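Local coordinates for protein endonuclease NucS (PDB 2VLD) that cleaves both 3' and 5' single-stranded extremities of branched DNA, working as a homodimer that binds single-stranded DNA and interacts with PCNA, at residues 130-135 with 148-153; 158-163 with 173-178; 186-191 with 223-228. The protein carries 2 engineered substitutions. All blocks are in the same frame, centred on the assembly; numbering follows the deposited sequence.

Contact 1 of 3, residues 130-135 with 148-153; sequences MANLIF and IYREKP
Arg150 lays its guanidinium flat on the ring of Phe135, the two centres 4.6 Å apart and the planes within 5° of parallel. The overlap is offset: Phe135 CD1 lies over the rim of the guanidinium, 3.7 Å from Arg150 NH2. Behind the charged group the arm, extended from CG to NE, crosses the ring at a slant, and Arg150 CG comes within 3.7 Å of Phe135 CE1. Helical Asn132 holds the far end. Both terminal nitrogens, Arg150 NH1 and NH2, donate to Asn132 OD1, each at 2.9 Å. NH2 comes in the carbonyl plane and NH1 from above it, and both bonds are bent, near 135° at hydrogen, as one acceptor shared by two N-H groups requires. Stack and fork together fix the rotation of the guanidinium, whose NH1 also abuts the methyl of Ala131. The edge of the Phe135 ring looks to the chain before Arg150, with CZ 3.9 Å from Tyr149 O. Helix 127-136 is thus fastened at the protein surface to strand 146-154, an edge strand of the sheet within this chain, which pairs with 157-164 through a classic and a G1 beta bulge in the mixed sheet of the PD-(D/E)XK nuclease fold.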
HETATM    1  N   MSE A 130      29.060  13.074  15.807  1.00 65.04           N
HETATM    2  CA  MSE A 130      28.995  14.392  16.426  1.00 62.39           C
HETATM    3  C   MSE A 130      28.744  14.227  17.921  1.00 61.54           C
HETATM    4  O   MSE A 130      29.326  14.941  18.754  1.00 60.93           O
HETATM    5  CB  MSE A 130      27.895  15.240  15.787  1.00 61.99           C
HETATM    6  CG  MSE A 130      28.182  15.674  14.371  1.00 59.64           C
HETATM    7 SE   MSE A 130      26.627  16.485  13.515  1.00 63.14          SE
HETATM    8  CE  MSE A 130      26.696  18.266  14.367  1.00 52.38           C
ATOM      9  N   ALA A 131      27.875  13.272  18.249  1.00 60.70           N
ATOM     10  CA  ALA A 131      27.569  12.957  19.635  1.00 60.02           C
ATOM     11  C   ALA A 131      28.840  12.513  20.331  1.00 59.86           C
ATOM     12  O   ALA A 131      29.121  12.960  21.442  1.00 59.76           O
ATOM     13  CB  ALA A 131      26.489  11.884  19.728  1.00 59.65           C
ATOM     14  N   ASN A 132      29.619  11.661  19.664  1.00 59.77           N
ATOM     15  CA  ASN A 132      30.890  11.198  20.219  1.00 59.90           C
ATOM     16  C   ASN A 132      31.788  12.365  20.601  1.00 60.13           C
ATOM     17  O   ASN A 132      32.427  12.358  21.647  1.00 59.97           O
ATOM     18  CB  ASN A 132      31.615  10.282  19.234  1.00 59.76           C
ATOM     19  CG  ASN A 132      30.927   8.945  19.058  1.00 59.78           C
ATOM     20  OD1 ASN A 132      30.084   8.549  19.864  1.00 60.15           O
ATOM     21  ND2 ASN A 132      31.292   8.234  18.002  1.00 59.52           N
ATOM     22  N   LEU A 133      31.811  13.373  19.741  1.00 60.76           N
ATOM     23  CA  LEU A 133      32.624  14.550  19.947  1.00 61.38           C
ATOM     24  C   LEU A 133      32.154  15.292  21.194  1.00 60.85           C
ATOM     25  O   LEU A 133      32.972  15.723  22.013  1.00 60.99           O
ATOM     26  CB  LEU A 133      32.519  15.448  18.718  1.00 62.25           C
ATOM     27  CG  LEU A 133      33.789  16.034  18.090  1.00 65.47           C
ATOM     28  CD1 LEU A 133      34.528  16.979  19.056  1.00 68.22           C
ATOM     29  CD2 LEU A 133      34.712  14.916  17.570  1.00 68.51           C
ATOM     30  N   ILE A 134      30.835  15.422  21.335  1.00 60.18           N
ATOM     31  CA  ILE A 134      30.220  16.149  22.454  1.00 59.12           C
ATOM     32  C   ILE A 134      30.461  15.472  23.805  1.00 59.73           C
ATOM     33  O   ILE A 134      30.728  16.149  24.803  1.00 59.51           O
ATOM     34  CB  ILE A 134      28.710  16.378  22.229  1.00 58.46           C
ATOM     35  CG1 ILE A 134      28.496  17.324  21.052  1.00 56.56           C
ATOM     36  CG2 ILE A 134      28.067  16.987  23.462  1.00 57.69           C
ATOM     37  CD1 ILE A 134      27.200  17.143  20.362  1.00 52.30           C
ATOM     38  N   PHE A 135      30.371  14.143  23.838  1.00 60.21           N
ATOM     39  CA  PHE A 135      30.662  13.396  25.063  1.00 60.74           C
ATOM     40  C   PHE A 135      32.138  13.465  25.440  1.00 62.73           C
ATOM     41  O   PHE A 135      32.484  13.531  26.628  1.00 62.79           O
ATOM     42  CB  PHE A 135      30.210  11.943  24.937  1.00 59.25           C
ATOM     43  CG  PHE A 135      28.769  11.754  25.235  1.00 56.72           C
ATOM     44  CD1 PHE A 135      27.820  11.899  24.234  1.00 53.13           C
ATOM     45  CD2 PHE A 135      28.347  11.461  26.532  1.00 55.35           C
ATOM     46  CE1 PHE A 135      26.472  11.750  24.512  1.00 52.58           C
ATOM     47  CE2 PHE A 135      26.989  11.302  26.828  1.00 54.49           C
ATOM     48  CZ  PHE A 135      26.045  11.448  25.822  1.00 54.06           C
ATOM     49  N   ILE A 148      24.475  13.256  28.999  1.00 55.98           N
ATOM     50  CA  ILE A 148      24.123  12.069  29.760  1.00 54.93           C
ATOM     51  C   ILE A 148      23.584  10.948  28.887  1.00 54.43           C
ATOM     52  O   ILE A 148      24.063   9.813  28.960  1.00 54.06           O
ATOM     53  CB  ILE A 148      23.111  12.403  30.891  1.00 55.14           C
ATOM     54  CG1 ILE A 148      23.642  13.548  31.765  1.00 54.95           C
ATOM     55  CG2 ILE A 148      22.838  11.177  31.742  1.00 54.60           C
ATOM     56  CD1 ILE A 148      22.715  13.960  32.896  1.00 54.65           C
ATOM     57  N   TYR A 149      22.595  11.271  28.059  1.00 53.98           N
ATOM     58  CA  TYR A 149      21.858  10.259  27.303  1.00 53.43           C
ATOM     59  C   TYR A 149      22.018  10.453  25.812  1.00 53.28           C
ATOM     60  O   TYR A 149      22.172  11.569  25.357  1.00 54.04           O
ATOM     61  CB  TYR A 149      20.367  10.315  27.640  1.00 53.37           C
ATOM     62  CG  TYR A 149      20.024  10.249  29.102  1.00 52.82           C
ATOM     63  CD1 TYR A 149      19.688  11.400  29.802  1.00 53.40           C
ATOM     64  CD2 TYR A 149      20.007   9.033  29.782  1.00 52.29           C
ATOM     65  CE1 TYR A 149      19.344  11.352  31.152  1.00 53.56           C
ATOM     66  CE2 TYR A 149      19.674   8.970  31.127  1.00 52.49           C
ATOM     67  CZ  TYR A 149      19.348  10.136  31.804  1.00 53.48           C
ATOM     68  OH  TYR A 149      19.032  10.089  33.131  1.00 54.08           O
ATOM     69  N   ARG A 150      21.964   9.358  25.060  1.00 52.91           N
ATOM     70  CA  ARG A 150      21.924   9.377  23.596  1.00 52.55           C
ATOM     71  C   ARG A 150      20.646   8.730  23.119  1.00 52.72           C
ATOM     72  O   ARG A 150      20.246   7.705  23.667  1.00 52.83           O
ATOM     73  CB  ARG A 150      23.030   8.521  23.028  1.00 52.23           C
ATOM     74  CG  ARG A 150      24.361   9.090  23.129  1.00 51.87           C
ATOM     75  CD  ARG A 150      25.250   8.197  22.373  1.00 50.27           C
ATOM     76  NE  ARG A 150      26.621   8.338  22.809  1.00 49.98           N
ATOM     77  CZ  ARG A 150      27.620   8.654  22.001  1.00 49.80           C
ATOM     78  NH1 ARG A 150      27.378   8.865  20.702  1.00 50.41           N
ATOM     79  NH2 ARG A 150      28.857   8.748  22.491  1.00 47.63           N
ATOM     80  N   GLU A 151      20.031   9.281  22.075  1.00 52.84           N
ATOM     81  CA  GLU A 151      18.777   8.731  21.548  1.00 54.51           C
ATOM     82  C   GLU A 151      17.800   8.460  22.690  1.00 52.50           C
ATOM     83  O   GLU A 151      17.296   7.349  22.847  1.00 52.39           O
ATOM     84  CB  GLU A 151      19.033   7.454  20.746  1.00 53.74           C
ATOM     85  CG  GLU A 151      19.926   7.654  19.534  1.00 58.96           C
ATOM     86  CD  GLU A 151      19.907   6.448  18.577  1.00 62.28           C
ATOM     87  OE1 GLU A 151      18.820   6.117  18.028  1.00 67.79           O
ATOM     88  OE2 GLU A 151      20.985   5.844  18.365  1.00 70.54           O
ATOM     89  N   LYS A 152      17.560   9.479  23.499  1.00 51.71           N
ATOM     90  CA  LYS A 152      16.818   9.307  24.738  1.00 51.39           C
ATOM     91  C   LYS A 152      15.316   9.365  24.463  1.00 51.13           C
ATOM     92  O   LYS A 152      14.814  10.369  23.949  1.00 51.08           O
ATOM     93  CB  LYS A 152      17.250  10.358  25.775  1.00 51.03           C
ATOM     94  CG  LYS A 152      16.537  10.286  27.129  1.00 51.18           C
ATOM     95  CD  LYS A 152      16.886   9.020  27.900  1.00 51.84           C
ATOM     96  CE  LYS A 152      16.281   9.042  29.290  1.00 52.33           C
ATOM     97  NZ  LYS A 152      16.523   7.741  29.970  1.00 55.83           N
ATOM     98  N   PRO A 153      14.600   8.277  24.770  1.00 51.15           N
ATOM     99  CA  PRO A 153      13.149   8.332  24.691  1.00 52.02           C
ATOM    100  C   PRO A 153      12.569   9.326  25.690  1.00 52.77           C
ATOM    101  O   PRO A 153      12.947   9.326  26.861  1.00 52.50           O
ATOM    102  CB  PRO A 153      12.716   6.893  25.022  1.00 51.44           C
ATOM    103  CG  PRO A 153      13.905   6.072  24.708  1.00 50.91           C
ATOM    104  CD  PRO A 153      15.053   6.934  25.159  1.00 51.15           C
TER

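Contact 2 of 3, residues 158-163 with 173-178; sequences IVDVMG and LELKRR
Val161 and Leu173 form an antiparallel hydrogen-bonded pair that joins the two strands of a beta hairpin. Leu173 N donates to Val161 O at 2.8 Å, while the return bond from Val161 N to Leu173 O is weak at 3.4 Å. A side chain takes over the next pairing: Asp160 OD2 accepts from Leu175 N at 2.8 Å, using the lone pair that points away from its other oxygen. With CG beside the backbone N (chi1 -66°), Asp160 reaches across to the neighbouring strand just where its own chain turns a corner.

Asp160 and the Glu174-Leu175-Lys176 run fit the signature of PD-(D/E)XK nucleases, consistent with this hairpin carrying the nuclease site of the C-terminal domain. The acidic groups converge: Asp160 OD2 and Glu174 OE1 are 3.3 Å apart, with carboxylate planes 18° from parallel. The bend at chi2 (69°) brings the end of Glu174 back toward Asp160. Lys176 NZ makes a salt bridge to Glu174 OE2 at 3.1 Å, and that oxygen also accepts from Gln187 NE2. Lys44 of the second subunit forms a salt bridge with Asp160 OD1.

The face that carries Val161 and Leu173 is apolar. The two side chains run side by side there, Val161 CB 3.9 Å from Leu173 CD1, and Ala131 and Ile134 of helix 127-136 cover this face.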
ATOM      1  N   ILE A 158      12.159  11.508  20.688  1.00 50.03           N
ATOM      2  CA  ILE A 158      13.496  10.993  20.948  1.00 47.88           C
ATOM      3  C   ILE A 158      14.522  12.089  20.744  1.00 47.10           C
ATOM      4  O   ILE A 158      14.521  12.769  19.724  1.00 46.73           O
ATOM      5  CB  ILE A 158      13.792   9.804  20.071  1.00 47.65           C
ATOM      6  CG1 ILE A 158      12.647   8.792  20.211  1.00 46.84           C
ATOM      7  CG2 ILE A 158      15.154   9.205  20.426  1.00 47.41           C
ATOM      8  CD1 ILE A 158      12.962   7.402  19.713  1.00 47.65           C
ATOM      9  N   VAL A 159      15.379  12.259  21.743  1.00 46.31           N
ATOM     10  CA  VAL A 159      16.295  13.377  21.824  1.00 46.07           C
ATOM     11  C   VAL A 159      17.692  12.874  21.477  1.00 45.92           C
ATOM     12  O   VAL A 159      18.144  11.897  22.044  1.00 45.77           O
ATOM     13  CB  VAL A 159      16.249  13.981  23.259  1.00 45.80           C
ATOM     14  CG1 VAL A 159      17.401  14.943  23.505  1.00 46.01           C
ATOM     15  CG2 VAL A 159      14.903  14.665  23.508  1.00 46.92           C
ATOM     16  N   ASP A 160      18.373  13.543  20.550  1.00 46.28           N
ATOM     17  CA  ASP A 160      19.694  13.087  20.066  1.00 46.58           C
ATOM     18  C   ASP A 160      20.701  12.893  21.193  1.00 46.58           C
ATOM     19  O   ASP A 160      21.171  11.786  21.424  1.00 46.32           O
ATOM     20  CB  ASP A 160      20.244  14.052  19.002  1.00 46.75           C
ATOM     21  CG  ASP A 160      19.406  14.051  17.721  1.00 48.21           C
ATOM     22  OD1 ASP A 160      18.588  13.118  17.566  1.00 52.25           O
ATOM     23  OD2 ASP A 160      19.554  14.961  16.865  1.00 48.05           O
ATOM     24  N   VAL A 161      21.028  13.994  21.873  1.00 46.95           N
ATOM     25  CA  VAL A 161      21.743  13.987  23.142  1.00 46.78           C
ATOM     26  C   VAL A 161      20.926  14.783  24.186  1.00 47.38           C
ATOM     27  O   VAL A 161      20.340  15.824  23.876  1.00 46.90           O
ATOM     28  CB  VAL A 161      23.125  14.615  22.997  1.00 46.63           C
ATOM     29  CG1 VAL A 161      23.789  14.796  24.367  1.00 45.43           C
ATOM     30  CG2 VAL A 161      24.000  13.766  22.089  1.00 47.20           C
HETATM   31  N   MSE A 162      20.869  14.270  25.410  1.00 48.06           N
HETATM   32  CA  MSE A 162      20.269  14.993  26.522  1.00 49.90           C
HETATM   33  C   MSE A 162      21.282  15.041  27.645  1.00 50.26           C
HETATM   34  O   MSE A 162      22.006  14.064  27.890  1.00 50.05           O
HETATM   35  CB  MSE A 162      18.973  14.340  26.990  1.00 48.43           C
HETATM   36  CG  MSE A 162      18.244  15.126  28.054  1.00 49.57           C
HETATM   37 SE   MSE A 162      16.459  14.381  28.401  1.00 54.86          SE
HETATM   38  CE  MSE A 162      16.665  13.764  30.237  1.00 45.38           C
ATOM     39  N   GLY A 163      21.347  16.195  28.297  1.00 51.70           N
ATOM     40  CA  GLY A 163      22.255  16.396  29.400  1.00 53.84           C
ATOM     41  C   GLY A 163      21.761  17.424  30.385  1.00 55.60           C
ATOM     42  O   GLY A 163      20.579  17.774  30.417  1.00 55.18           O
ATOM     43  N   LEU A 173      19.873  18.523  23.164  1.00 51.36           N
ATOM     44  CA  LEU A 173      20.613  18.770  21.910  1.00 51.29           C
ATOM     45  C   LEU A 173      19.959  18.058  20.727  1.00 52.11           C
ATOM     46  O   LEU A 173      19.671  16.862  20.787  1.00 52.80           O
ATOM     47  CB  LEU A 173      22.070  18.311  21.994  1.00 50.35           C
ATOM     48  CG  LEU A 173      23.051  18.814  23.047  1.00 49.01           C
ATOM     49  CD1 LEU A 173      24.440  18.257  22.736  1.00 47.94           C
ATOM     50  CD2 LEU A 173      23.081  20.329  23.116  1.00 45.80           C
ATOM     51  N   GLU A 174      19.716  18.808  19.661  1.00 53.11           N
ATOM     52  CA  GLU A 174      19.309  18.264  18.377  1.00 53.89           C
ATOM     53  C   GLU A 174      20.479  18.417  17.403  1.00 55.01           C
ATOM     54  O   GLU A 174      20.881  19.537  17.091  1.00 54.69           O
ATOM     55  CB  GLU A 174      18.075  19.013  17.870  1.00 53.59           C
ATOM     56  CG  GLU A 174      17.475  18.495  16.566  1.00 53.53           C
ATOM     57  CD  GLU A 174      16.811  17.128  16.706  1.00 55.18           C
ATOM     58  OE1 GLU A 174      16.799  16.557  17.823  1.00 57.83           O
ATOM     59  OE2 GLU A 174      16.304  16.612  15.688  1.00 56.60           O
ATOM     60  N   LEU A 175      21.032  17.295  16.945  1.00 56.83           N
ATOM     61  CA  LEU A 175      22.189  17.310  16.039  1.00 59.07           C
ATOM     62  C   LEU A 175      21.791  17.073  14.591  1.00 61.39           C
ATOM     63  O   LEU A 175      21.223  16.037  14.242  1.00 61.59           O
ATOM     64  CB  LEU A 175      23.235  16.257  16.426  1.00 58.31           C
ATOM     65  CG  LEU A 175      23.468  15.836  17.874  1.00 57.31           C
ATOM     66  CD1 LEU A 175      24.447  14.692  17.914  1.00 55.94           C
ATOM     67  CD2 LEU A 175      23.964  17.000  18.719  1.00 55.74           C
ATOM     68  N   LYS A 176      22.098  18.042  13.746  1.00 64.70           N
ATOM     69  CA  LYS A 176      21.999  17.856  12.304  1.00 68.02           C
ATOM     70  C   LYS A 176      23.406  17.988  11.728  1.00 70.31           C
ATOM     71  O   LYS A 176      24.261  18.642  12.325  1.00 70.52           O
ATOM     72  CB  LYS A 176      21.014  18.858  11.688  1.00 67.87           C
ATOM     73  CG  LYS A 176      19.555  18.632  12.128  1.00 68.72           C
ATOM     74  CD  LYS A 176      18.769  17.751  11.143  1.00 70.73           C
ATOM     75  CE  LYS A 176      17.915  16.680  11.859  1.00 73.02           C
ATOM     76  NZ  LYS A 176      16.771  17.177  12.699  1.00 72.45           N
ATOM     77  N   ARG A 177      23.660  17.336  10.599  1.00 73.55           N
ATOM     78  CA  ARG A 177      24.996  17.359   9.993  1.00 76.79           C
ATOM     79  C   ARG A 177      25.071  18.258   8.757  1.00 78.03           C
ATOM     80  O   ARG A 177      26.160  18.518   8.237  1.00 78.28           O
ATOM     81  CB  ARG A 177      25.465  15.944   9.649  1.00 77.32           C
ATOM     82  CG  ARG A 177      24.551  15.232   8.675  1.00 81.23           C
ATOM     83  CD  ARG A 177      25.291  14.168   7.890  1.00 87.38           C
ATOM     84  NE  ARG A 177      24.342  13.245   7.278  1.00 91.60           N
ATOM     85  CZ  ARG A 177      23.810  12.195   7.897  1.00 94.29           C
ATOM     86  NH1 ARG A 177      24.134  11.913   9.157  1.00 95.87           N
ATOM     87  NH2 ARG A 177      22.952  11.420   7.252  1.00 95.56           N
ATOM     88  N   ARG A 178      23.910  18.712   8.287  1.00 79.63           N
ATOM     89  CA  ARG A 178      23.817  19.670   7.184  1.00 81.64           C
ATOM     90  C   ARG A 178      23.308  21.003   7.722  1.00 80.50           C
ATOM     91  O   ARG A 178      23.133  21.155   8.936  1.00 80.85           O
ATOM     92  CB  ARG A 178      22.884  19.134   6.091  1.00 81.52           C
ATOM     93  CG  ARG A 178      23.427  17.908   5.367  1.00 84.72           C
ATOM     94  CD  ARG A 178      22.568  17.501   4.166  1.00 86.46           C
ATOM     95  NE  ARG A 178      23.271  16.567   3.278  1.00 96.46           N
ATOM     96  CZ  ARG A 178      23.141  15.239   3.299  1.00100.17           C
ATOM     97  NH1 ARG A 178      22.321  14.645   4.165  1.00102.18           N
ATOM     98  NH2 ARG A 178      23.836  14.498   2.444  1.00101.76           N
TER

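Contact 3 of 3, residues 186-191 with 223-228; sequences SQMKRY and EGLEFR. Engineered in segment 186-191: Met188 (natural residue Leu).
Met188, an engineered selenomethionine where the natural sequence has Leu, meets Leu225 tip to tip. The chain runs straight out from the helix as far as SE; a bend about the last torsion, 71°, then turns the methyl. That methyl, Met188 CE, ends 3.8 Å from Leu225 CB and 4.0 Å from Leu225 CD1. Leu220 of helix 214-223 touches both side chains and Leu207 of strand 203-209 touches Met188, so the pair belongs to the apolar layer between helices and sheet.

One residue on, Lys189 combines apolar and ionic contact. Its CB lies 4.2 Å from Leu225 CD1, at the border of the same apolar patch. Beyond it the side chain stays extended to CE, crosses Glu223 at about a right angle, and passes the carboxylate with Lys189 CD 3.6 Å from Glu223 CD. The final bend, chi4 53°, brings Lys189 NZ to Glu223 OE2 at 2.7 Å, a hydrogen-bonded salt bridge. NZ approaches from above the carboxylate, 76° out of its plane. Asp193, a turn further along the helix, forms a second salt bridge with the same NZ.

Gly224, with positive phi, closes helix 214-223 in a Schellman motif just after Glu223, and the chain straightens through Leu225 into strand 226-229. The lysine of one helix is therefore tied to the last-turn region of another, directly before strand 226-229.

With salt bridges to both Glu223 and Asp193, the ammonium group of Lys189 probably stays protonated. Because its bond to Glu223 is out of plane, the attraction there probably owes more to charge than to a lone-pair-directed bond, and it borders the apolar contact of Met188 CE with Leu225.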
ATOM      1  N   SER A 186      11.710  23.143  14.727  1.00 54.88           N
ATOM      2  CA  SER A 186      10.384  22.689  15.170  1.00 55.20           C
ATOM      3  C   SER A 186      10.450  21.325  15.846  1.00 55.18           C
ATOM      4  O   SER A 186       9.751  21.073  16.841  1.00 55.10           O
ATOM      5  CB  SER A 186       9.430  22.593  13.981  1.00 55.43           C
ATOM      6  OG  SER A 186       9.407  23.808  13.259  1.00 56.52           O
ATOM      7  N   GLN A 187      11.284  20.447  15.287  1.00 54.84           N
ATOM      8  CA  GLN A 187      11.518  19.136  15.868  1.00 55.02           C
ATOM      9  C   GLN A 187      12.058  19.327  17.290  1.00 54.04           C
ATOM     10  O   GLN A 187      11.452  18.867  18.266  1.00 53.38           O
ATOM     11  CB  GLN A 187      12.437  18.287  14.969  1.00 54.68           C
ATOM     12  CG  GLN A 187      12.499  16.810  15.368  1.00 57.36           C
ATOM     13  CD  GLN A 187      12.944  15.839  14.250  1.00 57.63           C
ATOM     14  OE1 GLN A 187      12.256  15.683  13.234  1.00 62.17           O
ATOM     15  NE2 GLN A 187      14.068  15.145  14.470  1.00 57.63           N
HETATM   16  N   MSE A 188      13.155  20.070  17.415  1.00 53.50           N
HETATM   17  CA  MSE A 188      13.739  20.322  18.723  1.00 53.53           C
HETATM   18  C   MSE A 188      12.759  20.998  19.687  1.00 54.41           C
HETATM   19  O   MSE A 188      12.687  20.632  20.873  1.00 54.14           O
HETATM   20  CB  MSE A 188      15.002  21.154  18.600  1.00 52.78           C
HETATM   21  CG  MSE A 188      15.671  21.354  19.935  1.00 51.17           C
HETATM   22 SE   MSE A 188      17.391  22.216  19.730  1.00 54.66          SE
HETATM   23  CE  MSE A 188      16.760  23.984  19.249  1.00 41.48           C
ATOM     24  N   LYS A 189      12.012  21.978  19.177  1.00 55.40           N
ATOM     25  CA  LYS A 189      10.992  22.659  19.968  1.00 56.93           C
ATOM     26  C   LYS A 189      10.061  21.660  20.635  1.00 56.86           C
ATOM     27  O   LYS A 189       9.829  21.739  21.837  1.00 57.15           O
ATOM     28  CB  LYS A 189      10.186  23.641  19.112  1.00 56.97           C
ATOM     29  CG  LYS A 189       9.116  24.381  19.900  1.00 58.23           C
ATOM     30  CD  LYS A 189       8.382  25.427  19.068  1.00 58.96           C
ATOM     31  CE  LYS A 189       7.077  25.874  19.751  1.00 62.80           C
ATOM     32  NZ  LYS A 189       7.280  26.322  21.168  1.00 64.05           N
ATOM     33  N   ARG A 190       9.546  20.715  19.852  1.00 57.26           N
ATOM     34  CA  ARG A 190       8.627  19.705  20.363  1.00 57.36           C
ATOM     35  C   ARG A 190       9.225  18.968  21.560  1.00 57.24           C
ATOM     36  O   ARG A 190       8.545  18.758  22.564  1.00 57.32           O
ATOM     37  CB  ARG A 190       8.251  18.724  19.258  1.00 57.40           C
ATOM     38  CG  ARG A 190       7.019  17.903  19.568  1.00 58.55           C
ATOM     39  CD  ARG A 190       6.585  17.063  18.388  1.00 58.69           C
ATOM     40  NE  ARG A 190       7.310  15.801  18.335  1.00 59.08           N
ATOM     41  CZ  ARG A 190       8.170  15.466  17.375  1.00 56.83           C
ATOM     42  NH1 ARG A 190       8.411  16.295  16.368  1.00 55.98           N
ATOM     43  NH2 ARG A 190       8.776  14.292  17.417  1.00 54.32           N
ATOM     44  N   TYR A 191      10.503  18.607  21.452  1.00 57.24           N
ATOM     45  CA  TYR A 191      11.210  17.902  22.519  1.00 56.94           C
ATOM     46  C   TYR A 191      11.309  18.779  23.741  1.00 57.09           C
ATOM     47  O   TYR A 191      11.028  18.330  24.847  1.00 56.99           O
ATOM     48  CB  TYR A 191      12.615  17.467  22.078  1.00 56.38           C
ATOM     49  CG  TYR A 191      12.656  16.643  20.814  1.00 55.64           C
ATOM     50  CD1 TYR A 191      13.704  16.788  19.910  1.00 56.09           C
ATOM     51  CD2 TYR A 191      11.651  15.717  20.518  1.00 55.65           C
ATOM     52  CE1 TYR A 191      13.758  16.041  18.752  1.00 55.15           C
ATOM     53  CE2 TYR A 191      11.689  14.961  19.353  1.00 54.83           C
ATOM     54  CZ  TYR A 191      12.746  15.127  18.475  1.00 55.11           C
ATOM     55  OH  TYR A 191      12.801  14.386  17.316  1.00 54.63           O
ATOM     56  N   GLU A 223      11.877  31.752  19.735  1.00 76.26           N
ATOM     57  CA  GLU A 223      11.390  30.634  20.541  1.00 74.85           C
ATOM     58  C   GLU A 223      12.150  30.398  21.840  1.00 73.63           C
ATOM     59  O   GLU A 223      11.734  29.586  22.667  1.00 73.37           O
ATOM     60  CB  GLU A 223      11.394  29.356  19.702  1.00 75.00           C
ATOM     61  CG  GLU A 223      10.357  28.339  20.126  1.00 76.22           C
ATOM     62  CD  GLU A 223       8.937  28.831  19.914  1.00 78.18           C
ATOM     63  OE1 GLU A 223       8.570  29.130  18.757  1.00 79.15           O
ATOM     64  OE2 GLU A 223       8.185  28.900  20.907  1.00 78.36           O
ATOM     65  N   GLY A 224      13.261  31.105  22.013  1.00 72.50           N
ATOM     66  CA  GLY A 224      14.047  31.015  23.239  1.00 71.31           C
ATOM     67  C   GLY A 224      15.026  29.865  23.194  1.00 70.56           C
ATOM     68  O   GLY A 224      15.499  29.397  24.233  1.00 70.68           O
ATOM     69  N   LEU A 225      15.330  29.411  21.983  1.00 69.68           N
ATOM     70  CA  LEU A 225      16.230  28.284  21.781  1.00 68.88           C
ATOM     71  C   LEU A 225      17.559  28.741  21.183  1.00 68.82           C
ATOM     72  O   LEU A 225      17.664  29.834  20.625  1.00 68.79           O
ATOM     73  CB  LEU A 225      15.564  27.207  20.919  1.00 68.51           C
ATOM     74  CG  LEU A 225      14.119  26.831  21.273  1.00 67.55           C
ATOM     75  CD1 LEU A 225      13.482  26.060  20.145  1.00 66.92           C
ATOM     76  CD2 LEU A 225      14.021  26.053  22.575  1.00 66.08           C
ATOM     77  N   GLU A 226      18.572  27.896  21.304  1.00 68.87           N
ATOM     78  CA  GLU A 226      19.944  28.308  21.043  1.00 69.09           C
ATOM     79  C   GLU A 226      20.573  27.534  19.889  1.00 69.44           C
ATOM     80  O   GLU A 226      20.043  26.520  19.451  1.00 69.46           O
ATOM     81  CB  GLU A 226      20.773  28.145  22.323  1.00 68.93           C
ATOM     82  CG  GLU A 226      20.185  28.864  23.537  1.00 68.28           C
ATOM     83  CD  GLU A 226      20.685  28.311  24.855  1.00 67.85           C
ATOM     84  OE1 GLU A 226      21.916  28.303  25.074  1.00 67.52           O
ATOM     85  OE2 GLU A 226      19.844  27.895  25.676  1.00 67.97           O
ATOM     86  N   PHE A 227      21.699  28.030  19.396  1.00 70.14           N
ATOM     87  CA  PHE A 227      22.441  27.356  18.349  1.00 71.21           C
ATOM     88  C   PHE A 227      23.875  27.185  18.788  1.00 72.05           C
ATOM     89  O   PHE A 227      24.385  27.963  19.583  1.00 71.95           O
ATOM     90  CB  PHE A 227      22.376  28.147  17.039  1.00 71.29           C
ATOM     91  CG  PHE A 227      23.250  27.589  15.937  1.00 71.69           C
ATOM     92  CD1 PHE A 227      22.866  26.451  15.225  1.00 71.84           C
ATOM     93  CD2 PHE A 227      24.456  28.206  15.610  1.00 72.36           C
ATOM     94  CE1 PHE A 227      23.673  25.934  14.211  1.00 71.39           C
ATOM     95  CE2 PHE A 227      25.268  27.697  14.596  1.00 72.50           C
ATOM     96  CZ  PHE A 227      24.876  26.560  13.894  1.00 72.06           C
ATOM     97  N   ARG A 228      24.511  26.143  18.270  1.00 73.55           N
ATOM     98  CA  ARG A 228      25.917  25.919  18.483  1.00 75.42           C
ATOM     99  C   ARG A 228      26.507  25.348  17.218  1.00 76.33           C
ATOM    100  O   ARG A 228      25.971  24.404  16.640  1.00 76.28           O
ATOM    101  CB  ARG A 228      26.144  24.957  19.637  1.00 75.61           C
ATOM    102  CG  ARG A 228      27.490  25.132  20.310  1.00 78.51           C
ATOM    103  CD  ARG A 228      27.453  26.280  21.307  1.00 83.89           C
ATOM    104  NE  ARG A 228      28.759  26.507  21.926  1.00 89.20           N
ATOM    105  CZ  ARG A 228      29.666  27.369  21.471  1.00 92.06           C
ATOM    106  NH1 ARG A 228      29.415  28.090  20.386  1.00 92.92           N
ATOM    107  NH2 ARG A 228      30.825  27.510  22.100  1.00 93.39           N
TER

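How the contacts relate
All three contacts build one five-stranded mixed sheet and the helices packed on it. The pairing of strands 146-154 and 157-164 joins contact 1 to contact 2, with Ile148 N 2.8 Å from Met162 O and Glu151 N 2.8 Å from Asp160 O; their centres are about 7 Å apart. Contact 2, with the probable nuclease residues, also touches contact 3, its centre about 10 Å away: Met188 SE packs 3.8 Å from Glu174 CB, and the Tyr191 ring lies against Ile158 O. Contacts 1 and 3, with centres about 17 Å apart, do not meet. The second subunit reaches contacts 2 and 3; in contact 3 Glu40 of that subunit binds Arg190 and Tyr191.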